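Local coordinates for transcription elongation factor SPT6 (Candida glabrata, PDB 3PJP), which binds the phosphorylated C-terminal repeat domain of RNA polymerase II through this tandem SH2 domain and probably acts as a histone H3-H4 chaperone during transcription elongation, at residues Ser133-Ser138 with Gln183-Phe188; Phe147-Lys152 with Tyr160-Lys165. One frame throughout, in Å; residues are numbered along the deposited sequence.

Contact 1: residues Ser133-Ser138 with Gln183-Phe188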
loop_
_atom_site.group_PDB
_atom_site.type_symbol
_atom_site.label_atom_id
_atom_site.label_comp_id
_atom_site.label_asym_id
_atom_site.label_seq_id
_atom_site.Cartn_x
_atom_site.Cartn_y
_atom_site.Cartn_z
ATOM N N SER A 133 -3.531 23.820 12.641
ATOM C CA SER A 133 -2.769 22.722 12.072
ATOM C C SER A 133 -3.556 22.135 10.906
ATOM O O SER A 133 -4.781 22.225 10.863
ATOM C CB SER A 133 -2.503 21.654 13.131
ATOM O OG SER A 133 -3.719 21.103 13.609
ATOM N N VAL A 134 -2.854 21.538 9.953
ATOM C CA VAL A 134 -3.524 20.866 8.853
ATOM C C VAL A 134 -2.705 19.653 8.458
ATOM O O VAL A 134 -1.488 19.627 8.651
ATOM C CB VAL A 134 -3.736 21.799 7.642
ATOM C CG1 VAL A 134 -2.405 22.142 6.987
ATOM C CG2 VAL A 134 -4.685 21.170 6.635
ATOM N N TYR A 135 -3.380 18.636 7.934
ATOM C CA TYR A 135 -2.690 17.480 7.380
ATOM C C TYR A 135 -3.533 16.774 6.326
ATOM O O TYR A 135 -4.762 16.727 6.425
ATOM C CB TYR A 135 -2.252 16.500 8.479
ATOM C CG TYR A 135 -3.362 15.741 9.187
ATOM C CD1 TYR A 135 -3.690 14.446 8.811
ATOM C CD2 TYR A 135 -4.044 16.303 10.261
ATOM C CE1 TYR A 135 -4.688 13.737 9.468
ATOM C CE2 TYR A 135 -5.045 15.599 10.925
ATOM C CZ TYR A 135 -5.357 14.320 10.521
ATOM O OH TYR A 135 -6.342 13.615 11.170
ATOM N N TYR A 136 -2.857 16.239 5.315
ATOM C CA TYR A 136 -3.501 15.488 4.244
ATOM C C TYR A 136 -2.705 14.237 3.913
ATOM O O TYR A 136 -1.498 14.190 4.141
ATOM C CB TYR A 136 -3.626 16.357 2.998
ATOM C CG TYR A 136 -4.558 17.522 3.191
ATOM C CD1 TYR A 136 -5.899 17.315 3.483
ATOM C CD2 TYR A 136 -4.098 18.830 3.088
ATOM C CE1 TYR A 136 -6.763 18.385 3.667
ATOM C CE2 TYR A 136 -4.950 19.901 3.264
ATOM C CZ TYR A 136 -6.281 19.673 3.557
ATOM O OH TYR A 136 -7.132 20.739 3.737
ATOM N N PHE A 137 -3.395 13.223 3.390
ATOM C CA PHE A 137 -2.760 12.053 2.798
ATOM C C PHE A 137 -2.875 12.185 1.291
ATOM O O PHE A 137 -3.862 12.726 0.784
ATOM C CB PHE A 137 -3.474 10.765 3.238
ATOM C CG PHE A 137 -3.500 10.554 4.720
ATOM C CD1 PHE A 137 -2.408 10.011 5.377
ATOM C CD2 PHE A 137 -4.621 10.889 5.457
ATOM C CE1 PHE A 137 -2.433 9.810 6.744
ATOM C CE2 PHE A 137 -4.651 10.692 6.831
ATOM C CZ PHE A 137 -3.563 10.151 7.471
ATOM N N SER A 138 -1.861 11.701 0.579
ATOM C CA SER A 138 -1.914 11.611 -0.876
ATOM C C SER A 138 -1.119 10.401 -1.373
ATOM O O SER A 138 -0.328 9.814 -0.641
ATOM C CB SER A 138 -1.401 12.913 -1.511
ATOM O OG SER A 138 -0.053 13.137 -1.157
ATOM N N GLN A 183 -7.394 5.074 13.494
ATOM C CA GLN A 183 -6.267 4.767 14.377
ATOM C C GLN A 183 -4.986 5.372 13.828
ATOM O O GLN A 183 -4.119 5.804 14.591
ATOM C CB GLN A 183 -6.090 3.257 14.544
ATOM C CG GLN A 183 -7.011 2.587 15.565
ATOM C CD GLN A 183 -6.931 1.066 15.485
ATOM O OE1 GLN A 183 -7.165 0.484 14.422
ATOM N NE2 GLN A 183 -6.579 0.416 16.596
ATOM N N LEU A 184 -4.869 5.394 12.505
ATOM C CA LEU A 184 -3.714 6.015 11.856
ATOM C C LEU A 184 -3.609 7.502 12.187
ATOM O O LEU A 184 -2.516 8.003 12.502
ATOM C CB LEU A 184 -3.813 5.840 10.347
ATOM C CG LEU A 184 -2.813 6.619 9.481
ATOM C CD1 LEU A 184 -1.415 6.092 9.720
ATOM C CD2 LEU A 184 -3.209 6.407 8.024
ATOM N N CYS A 185 -4.728 8.223 12.091
ATOM C CA CYS A 185 -4.703 9.648 12.391
ATOM C C CYS A 185 -4.419 9.877 13.870
ATOM O O CYS A 185 -3.670 10.766 14.212
ATOM C CB CYS A 185 -5.989 10.366 11.976
ATOM S SG CYS A 185 -6.346 10.254 10.213
ATOM N N ASN A 186 -5.010 9.052 14.733
ATOM C CA ASN A 186 -4.722 9.153 16.158
ATOM C C ASN A 186 -3.249 8.861 16.460
ATOM O O ASN A 186 -2.642 9.518 17.295
ATOM C CB ASN A 186 -5.631 8.222 16.975
ATOM C CG ASN A 186 -7.085 8.686 16.994
ATOM O OD1 ASN A 186 -7.381 9.848 16.712
ATOM N ND2 ASN A 186 -7.995 7.780 17.342
ATOM N N GLY A 187 -2.685 7.866 15.789
ATOM C CA GLY A 187 -1.284 7.521 15.962
ATOM C C GLY A 187 -0.354 8.621 15.479
ATOM O O GLY A 187 0.652 8.921 16.129
ATOM N N PHE A 188 -0.683 9.211 14.333
ATOM C CA PHE A 188 0.019 10.386 13.832
ATOM C C PHE A 188 0.027 11.501 14.883
ATOM O O PHE A 188 1.079 12.070 15.194
ATOM C CB PHE A 188 -0.631 10.851 12.520
ATOM C CG PHE A 188 -0.333 12.278 12.147
ATOM C CD1 PHE A 188 0.964 12.684 11.895
ATOM C CD2 PHE A 188 -1.359 13.201 12.012
ATOM C CE1 PHE A 188 1.233 13.988 11.532
ATOM C CE2 PHE A 188 -1.097 14.512 11.655
ATOM C CZ PHE A 188 0.198 14.902 11.415
#
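Tyr135 and Phe188 meet in the second SH2 unit of the tandem. The SH2 fold is a central sheet flanked by helices; here helix 181-191 packs on one face of the sheet. Tyr135 can be followed outward from strand 134-138. CB of Tyr135 already lies 3.9 Å from CE2 of Phe188, and at CG of Tyr135 the same CE2 of Phe188 comes to 3.6 Å, standing over one face of the tyrosine ring toward its rim. That atom also lies near CD1, CD2 and, more loosely, CE2 of Tyr135. The edge of Phe188 is thus turned to the face of Tyr135, a tilted edge-to-face pair with planes 54° apart. Farther along, CE1 of Tyr135 is met not from above but in the ring plane, by SG of Cys185, which lies near CZ as well. At the tip, the OH of Tyr135 rests 3.4 Å from CB of Cys185, one helical turn before Phe188. A chi1 of 70° sends the tyrosine ring toward the helix, where it passes Phe188 with the two side chains running in opposite directions.

Phe137, two residues along the strand, uses its far end. CE1 of Phe137 touches CD2 of Leu184 at 3.7 Å, while the neighbouring edge receives the cysteine sulfur. Behind these residues, Leu149 of strand 146-152 touches both Tyr135 and Phe188, and Leu173 of strand 171-173 touches Leu184 and Phe188. One thiol serves two rings: SG of Cys185 lies close to both ring planes, 3.9 Å from CE1 of Tyr135 and 3.8 Å from CE2 of Phe137.

Contact 2: residues Phe147-Lys152 with Tyr160-Lys165; sequences FYLIFK and YIWNVK
Phe151 and Trp162 meet edge-to-face between the two strands. CZ of Phe151 stands over the indole, 3.5 Å from CE2 of Trp162, and the Phe151 ring turns an edge to the indole face with planes 76° apart. One face of the same phenylalanine is covered by CB of Tyr160, 3.4 Å from CZ of Phe151, in a CH-pi contact. The Tyr160 ring itself leads outward and barely overlaps its neighbour. A chi1 of 62° swings the Phe151 ring over toward the partner strand, filling the angle between Tyr160 and Trp162.

Leu149 and Val164 continue this apolar face, CB of Leu149 lying 4.2 Å from CG2 of Val164. On the reverse face, Ile150 and Ile161 lie side by side, with CG2 of Ile150 4.0 Å from CG1 of Ile161, and CD1 of Tyr148 touches CG2 of Ile161. Farther along, a water donates to both the carbonyl O of Phe147 and OD1 of Asn163, tying that side chain to the opposite strand.

The backbone ladder sets these positions. Phe147 with Val164, Leu149 with Trp162 and Phe151 with Tyr160 are hydrogen-bonded pairs, each making two bonds. Phe147 N lies 2.7 Å from Val164 O, the shortest of the six. The longest runs from Phe151 N to Tyr160 O, at 3.1 Å. Beyond the pair of strands, helix 115-128 packs on Ile150 through Val118 and Ile122, and its Lys115 touches Ile161, whereas Leu192 touches Phe151 and Trp162 on the other face. The whole is an antiparallel beta hairpin, the central element of the SH2 sheet, here in the second unit of the tandem.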
loop_
_atom_site.group_PDB
_atom_site.type_symbol
_atom_site.label_atom_id
_atom_site.label_comp_id
_atom_site.label_asym_id
_atom_site.label_seq_id
_atom_site.Cartn_x
_atom_site.Cartn_y
_atom_site.Cartn_z
ATOM N N PHE A 147 1.886 6.141 0.729
ATOM C CA PHE A 147 1.156 7.384 0.788
ATOM C C PHE A 147 2.082 8.424 1.419
ATOM O O PHE A 147 2.963 8.090 2.234
ATOM C CB PHE A 147 -0.076 7.244 1.679
ATOM C CG PHE A 147 -1.140 6.364 1.101
ATOM C CD1 PHE A 147 -2.202 6.914 0.402
ATOM C CD2 PHE A 147 -1.079 4.994 1.259
ATOM C CE1 PHE A 147 -3.192 6.107 -0.137
ATOM C CE2 PHE A 147 -2.067 4.178 0.723
ATOM C CZ PHE A 147 -3.121 4.742 0.024
ATOM N N TYR A 148 1.881 9.682 1.050
ATOM C CA TYR A 148 2.477 10.767 1.816
ATOM C C TYR A 148 1.524 11.205 2.918
ATOM O O TYR A 148 0.304 11.147 2.757
ATOM C CB TYR A 148 2.786 11.976 0.938
ATOM C CG TYR A 148 3.691 11.699 -0.220
ATOM C CD1 TYR A 148 5.025 11.363 -0.027
ATOM C CD2 TYR A 148 3.213 11.790 -1.519
ATOM C CE1 TYR A 148 5.859 11.122 -1.109
ATOM C CE2 TYR A 148 4.029 11.546 -2.601
ATOM C CZ TYR A 148 5.350 11.215 -2.398
ATOM O OH TYR A 148 6.151 10.985 -3.502
ATOM N N LEU A 149 2.094 11.615 4.045
ATOM C CA LEU A 149 1.368 12.293 5.103
ATOM C C LEU A 149 2.049 13.644 5.251
ATOM O O LEU A 149 3.164 13.726 5.752
ATOM C CB LEU A 149 1.465 11.496 6.403
ATOM C CG LEU A 149 1.055 12.117 7.744
ATOM C CD1 LEU A 149 -0.231 12.930 7.664
ATOM C CD2 LEU A 149 0.911 11.011 8.773
ATOM N N ILE A 150 1.384 14.690 4.774
ATOM C CA ILE A 150 1.986 16.022 4.680
ATOM C C ILE A 150 1.229 16.931 5.641
ATOM O O ILE A 150 -0.005 16.960 5.634
ATOM C CB ILE A 150 1.891 16.569 3.252
ATOM C CG1 ILE A 150 2.351 15.501 2.246
ATOM C CG2 ILE A 150 2.705 17.864 3.106
ATOM C CD1 ILE A 150 2.285 15.934 0.801
ATOM N N PHE A 151 1.968 17.648 6.482
ATOM C CA PHE A 151 1.362 18.387 7.594
ATOM C C PHE A 151 2.152 19.626 8.003
ATOM O O PHE A 151 3.345 19.744 7.736
ATOM C CB PHE A 151 1.143 17.471 8.816
ATOM C CG PHE A 151 2.410 16.888 9.393
ATOM C CD1 PHE A 151 3.010 17.466 10.494
ATOM C CD2 PHE A 151 2.986 15.754 8.849
ATOM C CE1 PHE A 151 4.170 16.932 11.039
ATOM C CE2 PHE A 151 4.150 15.207 9.400
ATOM C CZ PHE A 151 4.738 15.808 10.504
ATOM N N LYS A 152 1.459 20.539 8.668
ATOM C CA LYS A 152 2.057 21.770 9.155
ATOM C C LYS A 152 1.256 22.204 10.374
ATOM O O LYS A 152 0.026 22.312 10.314
ATOM C CB LYS A 152 2.000 22.827 8.052
ATOM C CG LYS A 152 2.770 24.098 8.321
ATOM C CD LYS A 152 2.660 25.033 7.114
ATOM C CE LYS A 152 3.383 26.357 7.343
ATOM N NZ LYS A 152 4.837 26.187 7.143
ATOM N N TYR A 160 6.134 19.301 7.045
ATOM C CA TYR A 160 6.851 18.036 7.065
ATOM C C TYR A 160 6.148 17.006 6.203
ATOM O O TYR A 160 4.945 17.091 5.968
ATOM C CB TYR A 160 6.951 17.483 8.478
ATOM C CG TYR A 160 7.776 18.340 9.418
ATOM C CD1 TYR A 160 9.162 18.243 9.436
ATOM C CD2 TYR A 160 7.163 19.225 10.293
ATOM C CE1 TYR A 160 9.922 19.020 10.306
ATOM C CE2 TYR A 160 7.909 20.002 11.172
ATOM C CZ TYR A 160 9.289 19.893 11.166
ATOM O OH TYR A 160 10.035 20.664 12.029
ATOM N N ILE A 161 6.916 16.030 5.746
ATOM C CA ILE A 161 6.373 14.935 4.971
ATOM C C ILE A 161 6.782 13.645 5.629
ATOM O O ILE A 161 7.970 13.320 5.710
ATOM C CB ILE A 161 6.858 14.963 3.496
ATOM C CG1 ILE A 161 6.391 16.253 2.814
ATOM C CG2 ILE A 161 6.350 13.732 2.740
ATOM C CD1 ILE A 161 6.768 16.359 1.358
ATOM N N TRP A 162 5.786 12.908 6.117
ATOM C CA TRP A 162 6.008 11.558 6.612
ATOM C C TRP A 162 5.489 10.543 5.595
ATOM O O TRP A 162 4.854 10.908 4.606
ATOM C CB TRP A 162 5.336 11.358 7.966
ATOM C CG TRP A 162 6.048 12.066 9.088
ATOM C CD1 TRP A 162 7.173 12.852 8.992
ATOM C CD2 TRP A 162 5.659 12.091 10.465
ATOM N NE1 TRP A 162 7.504 13.338 10.230
ATOM C CE2 TRP A 162 6.596 12.884 11.151
ATOM C CE3 TRP A 162 4.617 11.498 11.189
ATOM C CZ2 TRP A 162 6.517 13.113 12.534
ATOM C CZ3 TRP A 162 4.537 11.719 12.553
ATOM C CH2 TRP A 162 5.484 12.520 13.216
ATOM N N ASN A 163 5.752 9.263 5.839
ATOM C CA ASN A 163 5.481 8.245 4.830
ATOM C C ASN A 163 4.676 7.115 5.441
ATOM O O ASN A 163 4.990 6.658 6.531
ATOM C CB ASN A 163 6.787 7.707 4.263
ATOM C CG ASN A 163 7.593 8.786 3.549
ATOM O OD1 ASN A 163 7.302 9.137 2.406
ATOM N ND2 ASN A 163 8.589 9.333 4.233
ATOM N N VAL A 164 3.650 6.673 4.719
ATOM C CA VAL A 164 2.743 5.650 5.226
ATOM C C VAL A 164 2.704 4.516 4.211
ATOM O O VAL A 164 2.491 4.755 3.023
ATOM C CB VAL A 164 1.320 6.209 5.408
ATOM C CG1 VAL A 164 0.352 5.094 5.792
ATOM C CG2 VAL A 164 1.293 7.300 6.475
ATOM N N LYS A 165 2.926 3.278 4.664
ATOM C CA LYS A 165 2.918 2.127 3.753
ATOM C C LYS A 165 1.630 1.328 3.923
ATOM O O LYS A 165 1.249 0.958 5.037
ATOM C CB LYS A 165 4.142 1.234 3.997
ATOM C CG LYS A 165 4.120 -0.112 3.232
ATOM C CD LYS A 165 4.697 -0.009 1.847
ATOM C CE LYS A 165 4.910 -1.408 1.257
ATOM N NZ LYS A 165 5.455 -1.370 -0.126
HETATM O O HOH W 1 5.501 7.711 0.884
#

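How the contacts relate
Both contacts belong to the second SH2 unit and share one sheet, in which strands 134-139 and 146-152 are neighbours; their centres lie about 8 Å apart, and contact 2 is nested within the chain loop that contact 1 closes. Two probable backbone hydrogen bonds join them, Tyr136 N to Ile150 O and Tyr148 N to Ser138 O. Both are buried. Contact 1 rests on rings, a leucine and a thiol between sheet and helix. Contact 2 combines main-chain bonding with packing on both sheet faces, and has an exposed rim at Tyr160 and Asn163. Phe151 bridges the two, meeting Phe188 edge-to-face and touching Tyr135.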